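Local coordinates for Alpha/beta hydrolase family protein (Bacillus anthracis, PDB 3OOS), which is probably a hydrolase of the alpha/beta-hydrolase fold family, acting on a substrate that has not been identified, at residues Phe225-Lys230 against Asn271-Asp276; Pro25-His30 against Trp93-His98; Thr117-Gly122 against Val220-Phe225. All coordinates share one frame; numbering follows the deposited sequence.

Contact 1: residues Phe225-Lys230 against Asn271-Asp276; sequences FIYCGK and NQFVND
Tyr227 turns one edge of its ring toward the face of Phe273, an offset edge-to-face pair with centroids 5.2 Å apart and planes at 65°. The edge is led by Tyr227 CD2, which comes within 3.6 Å of Phe273 CZ, while Tyr227 CB lies over the same ring. Each partner sends its side chain across the gap in a different way. Phe273 reaches from the helix toward the strand with CG anti to its backbone N (chi1 169°), which sets the outer end of the ring against it. Tyr227 holds its CG between the backbone N and the carbonyl carbon, and its ring runs on past Phe273 until OH hydrogen-bonds His98 ND1, a bond that fixes the far end of the ring.

The strand 225-229 belongs to the central sheet of an alpha/beta-hydrolase fold, and the C-terminal helix 267-276 lies against one side of it; residues 271-276 run nearly antiparallel to 225-229 (167°), the axes of these segments 10.4 Å apart at their closest. No hydrogen bond joins the two segments, and at that spacing the gap is bridged by aromatic side chains.

Two residues before Tyr227 on the same side of the strand, Phe225 gives Phe273 a second surface: its CB sits 3.9 Å from Phe273 CZ, obliquely to the ring. Phe225 O lies in the plane of the Phe273 ring, at its edge and 3.9 Å from CZ. The Phe225 ring reaches toward the backbone of Asp276, where CE1 comes 3.7 Å from Asp276 O. Ile120 of the adjoining strand and Phe270, one turn earlier in the helix, also pack against Phe273. On the exposed flank of the helix, Gln272 NE2, in one of its two conformers, makes two weak hydrogen bonds to the carboxylate of Asp276.

Contact 2: residues Pro25-His30 against Trp93-His98; sequences PLCVTH and WGFAGH. With SO4 (sulfate ion), chain B.
Strands 25-28 and 93-98 are parallel neighbours in the central sheet of the alpha/beta-hydrolase fold, and the second runs into a sequence that fits a nucleophile elbow, Gly97-x-Ser99-x-Gly101. Three backbone bonds knit the pair: Gly94 N to Pro25 O, Cys27 N to Gly94 O at 2.8 Å, and Ala96 N to Cys27 O. Cys27 sits over the tryptophan, its CB 3.5 Å from the centroid of the six-membered ring of Trp93 and only 8° off the normal. SG, anti to the backbone N, moves off obliquely from that ring and meets the edge of Phe95, 3.7 Å from CD1. Thr29 CG2 approaches another part of the Phe95 edge. On the reverse face, Leu26 CD1 lies 3.5 Å from Gly94 C, and Ala96 CB touches Leu26 and Val28. His30 NE2 donates to sulfate O3 at 2.8 Å; the ion, probably from the crystallisation liquor, is also bound by Tyr32 OH, Ser99 OG and Ala100 N, beside the presumed nucleophile. Where the strands part, Thr29 N and Ala96 O stay buried without a partner, and farther on a water donates to Thr29 O and accepts from His98 N at 2.9 Å.

Contact 3: residues Thr117-Gly122 against Val220-Phe225; sequences TKIIVG and VKIPSF
Ile119 and Phe225 anchor the firm half of this contact, in which Phe225 N gives Ile119 O an almost straight hydrogen bond of 2.8 Å (176° at the hydrogen). Ile119 N to Pro223 O and Val121 N to Phe225 O continue the parallel ladder on either side of it. The side chains follow the backbone closely. Ile119 CG1, set between its own N and carbonyl carbon (chi1 53°), lies 3.4 Å from Ser224 OG, a hydroxyl that is turned back to bond Ile222 O from above the carbonyl plane. Next to it, in one of its two conformers, Ile222 brings CD1 to 3.9 Å from Ile119 CG2. On the other face, Ile120 CG1 meets Phe225 CB, and Lys118 CB lies at the edge of the phenylalanine ring, 4.1 Å from CE2. The Lys118 chain then bends at chi3 and carries NZ away from the segment pair to hydrogen bonds with Thr277 O and Tyr50 OH.

Toward Thr117 the fit slackens. Pro223 is exposed, and its ring meets backbone at Thr117, CD lying 3.5 Å from Thr117 O.

In the sheet, strand 116-122 lies between 93-98 and 224-229, and 224-229 is flanked further out by 250-255; helix 100-112 covers the Ile119 face through Ala109.

How the contacts relate
Contacts 2 and 3 pair strands of one sheet, in the order 25-28, 93-98, 116-122, 224-229; contact 1 sets a helix against the last of these. The centres of contacts 2 and 3 are about 10 Å apart, and that of contact 1 lies about 12 Å from contact 3. Phe95 O to Ile120 N, 2.8 Å, ties contact 2 to contact 3, and Tyr227 N to Val121 O, 3.0 Å, ties contact 3 to contact 1, with Phe225 common to both. Tyr227 OH meets His98 ND1 at 2.8 Å, so the ring that packs on Phe273 is bonded to the residue just before Ser99, the probable nucleophile. The sulfate held by His30 in contact 2 is also bonded to Ser99 OG, which places contact 2 beside the presumed active site.

Contact 1: residues Phe225-Lys230 against Asn271-Asp276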
loop_
_atom_site.group_PDB
_atom_site.type_symbol
_atom_site.label_atom_id
_atom_site.label_comp_id
_atom_site.label_asym_id
_atom_site.label_seq_id
_atom_site.Cartn_x
_atom_site.Cartn_y
_atom_site.Cartn_z
ATOM N N PHE A 225 -1.512 4.794 -12.875
ATOM C CA PHE A 225 -0.628 3.714 -13.288
ATOM C C PHE A 225 -0.892 2.490 -12.425
ATOM O O PHE A 225 -0.461 2.420 -11.273
ATOM C CB PHE A 225 0.836 4.173 -13.228
ATOM C CG PHE A 225 1.120 5.387 -14.076
ATOM C CD1 PHE A 225 1.458 5.251 -15.420
ATOM C CD2 PHE A 225 1.038 6.667 -13.533
ATOM C CE1 PHE A 225 1.710 6.378 -16.213
ATOM C CE2 PHE A 225 1.293 7.796 -14.314
ATOM C CZ PHE A 225 1.628 7.651 -15.656
ATOM N N ILE A 226 -1.636 1.547 -12.996
ATOM C CA ILE A 226 -2.080 0.351 -12.282
ATOM C C ILE A 226 -1.135 -0.798 -12.608
ATOM O O ILE A 226 -0.708 -0.945 -13.746
ATOM C CB ILE A 226 -3.539 -0.041 -12.686
ATOM C CG1 ILE A 226 -4.452 1.194 -12.826
ATOM C CG2 ILE A 226 -4.124 -1.083 -11.730
ATOM C CD1 ILE A 226 -4.512 2.122 -11.598
ATOM N N TYR A 227 -0.790 -1.606 -11.609
ATOM C CA TYR A 227 0.047 -2.783 -11.852
ATOM C C TYR A 227 -0.348 -3.907 -10.904
ATOM O O TYR A 227 -0.973 -3.667 -9.868
ATOM C CB TYR A 227 1.550 -2.453 -11.712
ATOM C CG TYR A 227 1.996 -2.295 -10.273
ATOM C CD1 TYR A 227 2.349 -3.410 -9.507
ATOM C CD2 TYR A 227 2.048 -1.037 -9.671
ATOM C CE1 TYR A 227 2.739 -3.277 -8.183
ATOM C CE2 TYR A 227 2.446 -0.892 -8.345
ATOM C CZ TYR A 227 2.786 -2.018 -7.609
ATOM O OH TYR A 227 3.166 -1.892 -6.292
ATOM N N CYS A 228 0.034 -5.130 -11.256
ATOM C CA CYS A 228 -0.242 -6.291 -10.422
ATOM C C CYS A 228 0.605 -7.466 -10.872
ATOM O O CYS A 228 0.888 -7.618 -12.064
ATOM C CB CYS A 228 -1.723 -6.672 -10.514
ATOM S SG CYS A 228 -2.300 -7.840 -9.258
ATOM N N GLY A 229 1.011 -8.288 -9.910
ATOM C CA GLY A 229 1.624 -9.578 -10.215
ATOM C C GLY A 229 0.571 -10.525 -10.755
ATOM O O GLY A 229 -0.538 -10.607 -10.215
ATOM N N LYS A 230 0.922 -11.235 -11.826
ATOM C CA LYS A 230 0.022 -12.203 -12.454
ATOM C C LYS A 230 -0.508 -13.214 -11.439
ATOM O O LYS A 230 -1.682 -13.607 -11.489
ATOM C CB LYS A 230 0.747 -12.929 -13.592
ATOM C CG LYS A 230 -0.073 -14.013 -14.280
ATOM C CD LYS A 230 0.764 -14.783 -15.285
ATOM C CE LYS A 230 -0.089 -15.763 -16.061
ATOM N NZ LYS A 230 0.630 -16.306 -17.244
ATOM N N ASN A 271 11.635 -1.136 -12.101
ATOM C CA ASN A 271 12.383 0.095 -12.356
ATOM C C ASN A 271 11.939 0.767 -13.649
ATOM O O ASN A 271 11.786 1.990 -13.695
ATOM C CB ASN A 271 13.893 -0.164 -12.371
ATOM C CG ASN A 271 14.474 -0.320 -10.977
ATOM O OD1 ASN A 271 13.928 0.194 -9.997
ATOM N ND2 ASN A 271 15.599 -1.026 -10.881
ATOM N N GLN A 272 11.714 -0.038 -14.690
ATOM C CA GLN A 272 11.202 0.467 -15.963
ATOM C C GLN A 272 9.804 1.053 -15.775
ATOM O O GLN A 272 9.481 2.108 -16.326
ATOM C CB GLN A 272 11.188 -0.641 -17.022
ATOM C CG GLN A 272 10.828 -0.157 -18.424
ATOM C CD GLN A 272 11.692 1.005 -18.876
ATOM O OE1 GLN A 272 12.917 0.963 -18.767
ATOM N NE2 GLN A 272 11.054 2.053 -19.385
ATOM N N PHE A 273 8.981 0.362 -14.983
ATOM C CA PHE A 273 7.641 0.842 -14.654
ATOM C C PHE A 273 7.696 2.221 -13.983
ATOM O O PHE A 273 6.949 3.123 -14.361
ATOM C CB PHE A 273 6.894 -0.166 -13.770
ATOM C CG PHE A 273 5.617 0.372 -13.180
ATOM C CD1 PHE A 273 4.462 0.484 -13.955
ATOM C CD2 PHE A 273 5.571 0.778 -11.847
ATOM C CE1 PHE A 273 3.277 0.990 -13.407
ATOM C CE2 PHE A 273 4.397 1.283 -11.296
ATOM C CZ PHE A 273 3.245 1.387 -12.077
ATOM N N VAL A 274 8.582 2.378 -13.000
ATOM C CA VAL A 274 8.753 3.663 -12.306
ATOM C C VAL A 274 9.097 4.775 -13.302
ATOM O O VAL A 274 8.470 5.837 -13.308
ATOM C CB VAL A 274 9.832 3.585 -11.191
ATOM C CG1 VAL A 274 10.123 4.967 -10.612
ATOM C CG2 VAL A 274 9.389 2.629 -10.080
ATOM N N ASN A 275 10.085 4.514 -14.154
ATOM C CA ASN A 275 10.470 5.473 -15.186
ATOM C C ASN A 275 9.298 5.860 -16.093
ATOM O O ASN A 275 9.164 7.025 -16.483
ATOM C CB ASN A 275 11.629 4.920 -16.020
ATOM C CG ASN A 275 12.247 5.970 -16.914
ATOM O OD1 ASN A 275 12.863 6.922 -16.437
ATOM N ND2 ASN A 275 12.080 5.807 -18.219
ATOM N N ASP A 276 8.443 4.887 -16.399
ATOM C CA ASP A 276 7.305 5.100 -17.295
ATOM C C ASP A 276 6.149 5.896 -16.672
ATOM O O ASP A 276 5.234 6.325 -17.382
ATOM C CB ASP A 276 6.805 3.764 -17.865
ATOM C CG ASP A 276 7.782 3.142 -18.862
ATOM O OD1 ASP A 276 8.721 3.827 -19.320
ATOM O OD2 ASP A 276 7.609 1.951 -19.191
#

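Contact 2: residues Pro25-His30 against Trp93-His98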
loop_
_atom_site.group_PDB
_atom_site.type_symbol
_atom_site.label_atom_id
_atom_site.label_comp_id
_atom_site.label_asym_id
_atom_site.label_seq_id
_atom_site.Cartn_x
_atom_site.Cartn_y
_atom_site.Cartn_z
ATOM N N PRO A 25 7.509 15.427 -6.309
ATOM C CA PRO A 25 7.109 14.832 -5.036
ATOM C C PRO A 25 6.148 13.661 -5.208
ATOM O O PRO A 25 5.233 13.710 -6.036
ATOM C CB PRO A 25 6.436 15.994 -4.294
ATOM C CG PRO A 25 5.962 16.914 -5.376
ATOM C CD PRO A 25 6.978 16.794 -6.475
ATOM N N LEU A 26 6.387 12.612 -4.429
ATOM C CA LEU A 26 5.542 11.430 -4.430
ATOM C C LEU A 26 5.317 10.988 -2.992
ATOM O O LEU A 26 6.272 10.695 -2.270
ATOM C CB LEU A 26 6.194 10.300 -5.232
ATOM C CG LEU A 26 5.403 8.994 -5.340
ATOM C CD1 LEU A 26 4.238 9.161 -6.306
ATOM C CD2 LEU A 26 6.307 7.868 -5.802
ATOM N N CYS A 27 4.054 10.960 -2.587
ATOM C CA CYS A 27 3.667 10.439 -1.284
ATOM C C CYS A 27 3.470 8.928 -1.374
ATOM O O CYS A 27 2.810 8.433 -2.290
ATOM C CB CYS A 27 2.377 11.116 -0.807
ATOM S SG CYS A 27 1.776 10.559 0.795
ATOM N N VAL A 28 4.067 8.202 -0.434
ATOM C CA VAL A 28 3.886 6.755 -0.330
ATOM C C VAL A 28 3.498 6.413 1.098
ATOM O O VAL A 28 4.138 6.863 2.045
ATOM C CB VAL A 28 5.173 5.966 -0.696
ATOM C CG1 VAL A 28 4.995 4.464 -0.412
ATOM C CG2 VAL A 28 5.559 6.200 -2.152
ATOM N N THR A 29 2.444 5.622 1.247
ATOM C CA THR A 29 2.097 5.076 2.555
ATOM C C THR A 29 1.294 3.794 2.380
ATOM O O THR A 29 1.059 3.352 1.253
ATOM C CB THR A 29 1.383 6.126 3.470
ATOM O OG1 THR A 29 1.417 5.685 4.833
ATOM C CG2 THR A 29 -0.056 6.370 3.041
ATOM N N HIS A 30 0.906 3.193 3.496
ATOM C CA HIS A 30 0.100 1.989 3.494
ATOM C C HIS A 30 -1.015 2.188 4.507
ATOM O O HIS A 30 -0.911 3.044 5.379
ATOM C CB HIS A 30 0.957 0.782 3.869
ATOM C CG HIS A 30 0.244 -0.523 3.734
ATOM N ND1 HIS A 30 -0.351 -1.159 4.801
ATOM C CD2 HIS A 30 0.007 -1.299 2.652
ATOM C CE1 HIS A 30 -0.915 -2.278 4.383
ATOM N NE2 HIS A 30 -0.711 -2.386 3.082
ATOM N N TRP A 93 1.042 16.587 -5.583
ATOM C CA TRP A 93 2.020 15.497 -5.568
ATOM C C TRP A 93 1.410 14.191 -6.062
ATOM O O TRP A 93 0.190 14.083 -6.217
ATOM C CB TRP A 93 2.693 15.327 -4.191
ATOM C CG TRP A 93 1.804 15.005 -2.999
ATOM C CD1 TRP A 93 0.449 14.774 -2.991
ATOM C CD2 TRP A 93 2.243 14.841 -1.645
ATOM N NE1 TRP A 93 0.025 14.499 -1.710
ATOM C CE2 TRP A 93 1.107 14.532 -0.866
ATOM C CE3 TRP A 93 3.493 14.934 -1.013
ATOM C CZ2 TRP A 93 1.180 14.317 0.516
ATOM C CZ3 TRP A 93 3.566 14.720 0.360
ATOM C CH2 TRP A 93 2.417 14.416 1.107
ATOM N N GLY A 94 2.261 13.207 -6.331
ATOM C CA GLY A 94 1.780 11.887 -6.717
ATOM C C GLY A 94 1.481 11.077 -5.471
ATOM O O GLY A 94 1.967 11.396 -4.382
ATOM N N PHE A 95 0.659 10.045 -5.621
ATOM C CA PHE A 95 0.481 9.078 -4.551
ATOM C C PHE A 95 0.650 7.665 -5.079
ATOM O O PHE A 95 0.041 7.296 -6.079
ATOM C CB PHE A 95 -0.875 9.213 -3.848
ATOM C CG PHE A 95 -1.011 8.301 -2.657
ATOM C CD1 PHE A 95 -0.631 8.730 -1.391
ATOM C CD2 PHE A 95 -1.454 6.989 -2.813
ATOM C CE1 PHE A 95 -0.729 7.875 -0.287
ATOM C CE2 PHE A 95 -1.551 6.125 -1.718
ATOM C CZ PHE A 95 -1.187 6.571 -0.453
ATOM N N ALA A 96 1.470 6.882 -4.385
ATOM C CA ALA A 96 1.707 5.492 -4.738
ATOM C C ALA A 96 1.413 4.582 -3.550
ATOM O O ALA A 96 1.868 4.830 -2.431
ATOM C CB ALA A 96 3.145 5.300 -5.219
ATOM N N GLY A 97 0.646 3.530 -3.806
ATOM C CA GLY A 97 0.305 2.562 -2.770
ATOM C C GLY A 97 0.167 1.159 -3.323
ATOM O O GLY A 97 -0.213 0.967 -4.484
ATOM N N HIS A 98 0.472 0.181 -2.474
ATOM C CA HIS A 98 0.400 -1.232 -2.834
ATOM C C HIS A 98 -0.574 -1.979 -1.932
ATOM O O HIS A 98 -0.558 -1.808 -0.706
ATOM C CB HIS A 98 1.787 -1.875 -2.753
ATOM C CG HIS A 98 1.818 -3.290 -3.234
ATOM N ND1 HIS A 98 1.755 -3.619 -4.571
ATOM C CD2 HIS A 98 1.885 -4.463 -2.561
ATOM C CE1 HIS A 98 1.787 -4.934 -4.700
ATOM N NE2 HIS A 98 1.863 -5.470 -3.495
HETATM S S SO4 B . -1.452 -5.816 2.601
HETATM O O1 SO4 B . -2.221 -6.396 3.697
HETATM O O2 SO4 B . -1.378 -6.774 1.507
HETATM O O3 SO4 B . -2.093 -4.582 2.165
HETATM O O4 SO4 B . -0.102 -5.514 3.076
HETATM O O HOH W 1 1.606 0.893 0.142
#

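Contact 3: residues Thr117-Gly122 against Val220-Phe225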
loop_
_atom_site.group_PDB
_atom_site.type_symbol
_atom_site.label_atom_id
_atom_site.label_comp_id
_atom_site.label_asym_id
_atom_site.label_seq_id
_atom_site.Cartn_x
_atom_site.Cartn_y
_atom_site.Cartn_z
ATOM N N THR A 117 -0.905 14.647 -8.907
ATOM C CA THR A 117 -0.314 14.635 -10.248
ATOM C C THR A 117 -0.580 13.300 -10.940
ATOM O O THR A 117 -0.627 13.226 -12.175
ATOM C CB THR A 117 1.210 14.858 -10.199
ATOM O OG1 THR A 117 1.806 13.880 -9.339
ATOM C CG2 THR A 117 1.544 16.251 -9.678
ATOM N N LYS A 118 -0.746 12.255 -10.130
ATOM C CA LYS A 118 -0.939 10.882 -10.593
ATOM C C LYS A 118 -1.190 9.965 -9.400
ATOM O O LYS A 118 -0.889 10.326 -8.258
ATOM C CB LYS A 118 0.310 10.377 -11.334
ATOM C CG LYS A 118 1.543 10.169 -10.435
ATOM C CD LYS A 118 2.832 10.082 -11.238
ATOM C CE LYS A 118 3.337 11.466 -11.623
ATOM N NZ LYS A 118 4.457 11.421 -12.601
ATOM N N ILE A 119 -1.730 8.782 -9.676
ATOM C CA ILE A 119 -1.711 7.687 -8.705
ATOM C C ILE A 119 -1.009 6.469 -9.295
ATOM O O ILE A 119 -1.083 6.217 -10.506
ATOM C CB ILE A 119 -3.120 7.297 -8.173
ATOM C CG1 ILE A 119 -4.091 7.002 -9.326
ATOM C CG2 ILE A 119 -3.647 8.380 -7.225
ATOM C CD1 ILE A 119 -5.455 6.468 -8.886
ATOM N N ILE A 120 -0.292 5.754 -8.434
ATOM C CA ILE A 120 0.278 4.453 -8.762
ATOM C C ILE A 120 -0.403 3.463 -7.829
ATOM O O ILE A 120 -0.418 3.661 -6.613
ATOM C CB ILE A 120 1.818 4.427 -8.604
ATOM C CG1 ILE A 120 2.485 5.190 -9.754
ATOM C CG2 ILE A 120 2.351 2.995 -8.602
ATOM C CD1 ILE A 120 2.903 6.581 -9.428
ATOM N N VAL A 121 -0.991 2.419 -8.408
ATOM C CA VAL A 121 -1.878 1.519 -7.672
ATOM C C VAL A 121 -1.507 0.067 -7.945
ATOM O O VAL A 121 -1.728 -0.443 -9.044
ATOM C CB VAL A 121 -3.366 1.750 -8.065
ATOM C CG1 VAL A 121 -4.294 0.913 -7.186
ATOM C CG2 VAL A 121 -3.741 3.234 -7.976
ATOM N N GLY A 122 -0.945 -0.597 -6.939
ATOM C CA GLY A 122 -0.495 -1.979 -7.093
ATOM C C GLY A 122 -1.321 -2.991 -6.333
ATOM O O GLY A 122 -1.725 -2.739 -5.196
ATOM N N VAL A 220 -12.489 9.749 -12.171
ATOM C CA VAL A 220 -11.086 10.023 -11.860
ATOM C C VAL A 220 -10.353 10.312 -13.175
ATOM O O VAL A 220 -10.280 9.451 -14.058
ATOM C CB VAL A 220 -10.436 8.840 -11.093
ATOM C CG1 VAL A 220 -8.916 9.011 -10.979
ATOM C CG2 VAL A 220 -11.069 8.698 -9.704
ATOM N N LYS A 221 -9.817 11.526 -13.297
ATOM C CA LYS A 221 -9.301 12.022 -14.577
ATOM C C LYS A 221 -7.775 12.133 -14.631
ATOM O O LYS A 221 -7.203 12.420 -15.687
ATOM C CB LYS A 221 -9.945 13.376 -14.927
ATOM C CG LYS A 221 -11.487 13.415 -14.874
ATOM C CD LYS A 221 -12.170 12.260 -15.625
ATOM C CE LYS A 221 -11.949 12.302 -17.138
ATOM N NZ LYS A 221 -12.546 13.502 -17.794
ATOM N N ILE A 222 -7.126 11.876 -13.499
ATOM C CA ILE A 222 -5.671 11.987 -13.384
ATOM C C ILE A 222 -4.956 10.759 -13.957
ATOM O O ILE A 222 -5.548 9.676 -14.031
ATOM C CB ILE A 222 -5.226 12.206 -11.910
ATOM C CG1 ILE A 222 -5.551 10.981 -11.050
ATOM C CG2 ILE A 222 -5.865 13.468 -11.334
ATOM C CD1 ILE A 222 -5.142 11.125 -9.599
ATOM N N PRO A 223 -3.674 10.922 -14.374
ATOM C CA PRO A 223 -2.914 9.749 -14.810
ATOM C C PRO A 223 -2.887 8.694 -13.711
ATOM O O PRO A 223 -2.613 9.006 -12.551
ATOM C CB PRO A 223 -1.512 10.311 -15.047
ATOM C CG PRO A 223 -1.746 11.726 -15.421
ATOM C CD PRO A 223 -2.901 12.165 -14.569
ATOM N N SER A 224 -3.205 7.461 -14.082
ATOM C CA SER A 224 -3.318 6.375 -13.123
ATOM C C SER A 224 -2.544 5.170 -13.622
ATOM O O SER A 224 -2.864 4.604 -14.667
ATOM C CB SER A 224 -4.791 6.026 -12.900
ATOM O OG SER A 224 -5.483 7.165 -12.418
ATOM N N PHE A 225 -1.512 4.794 -12.875
ATOM C CA PHE A 225 -0.628 3.714 -13.288
ATOM C C PHE A 225 -0.892 2.490 -12.425
ATOM O O PHE A 225 -0.461 2.420 -11.273
ATOM C CB PHE A 225 0.836 4.173 -13.228
ATOM C CG PHE A 225 1.120 5.387 -14.076
ATOM C CD1 PHE A 225 1.458 5.251 -15.420
ATOM C CD2 PHE A 225 1.038 6.667 -13.533
ATOM C CE1 PHE A 225 1.710 6.378 -16.213
ATOM C CE2 PHE A 225 1.293 7.796 -14.314
ATOM C CZ PHE A 225 1.628 7.651 -15.656
#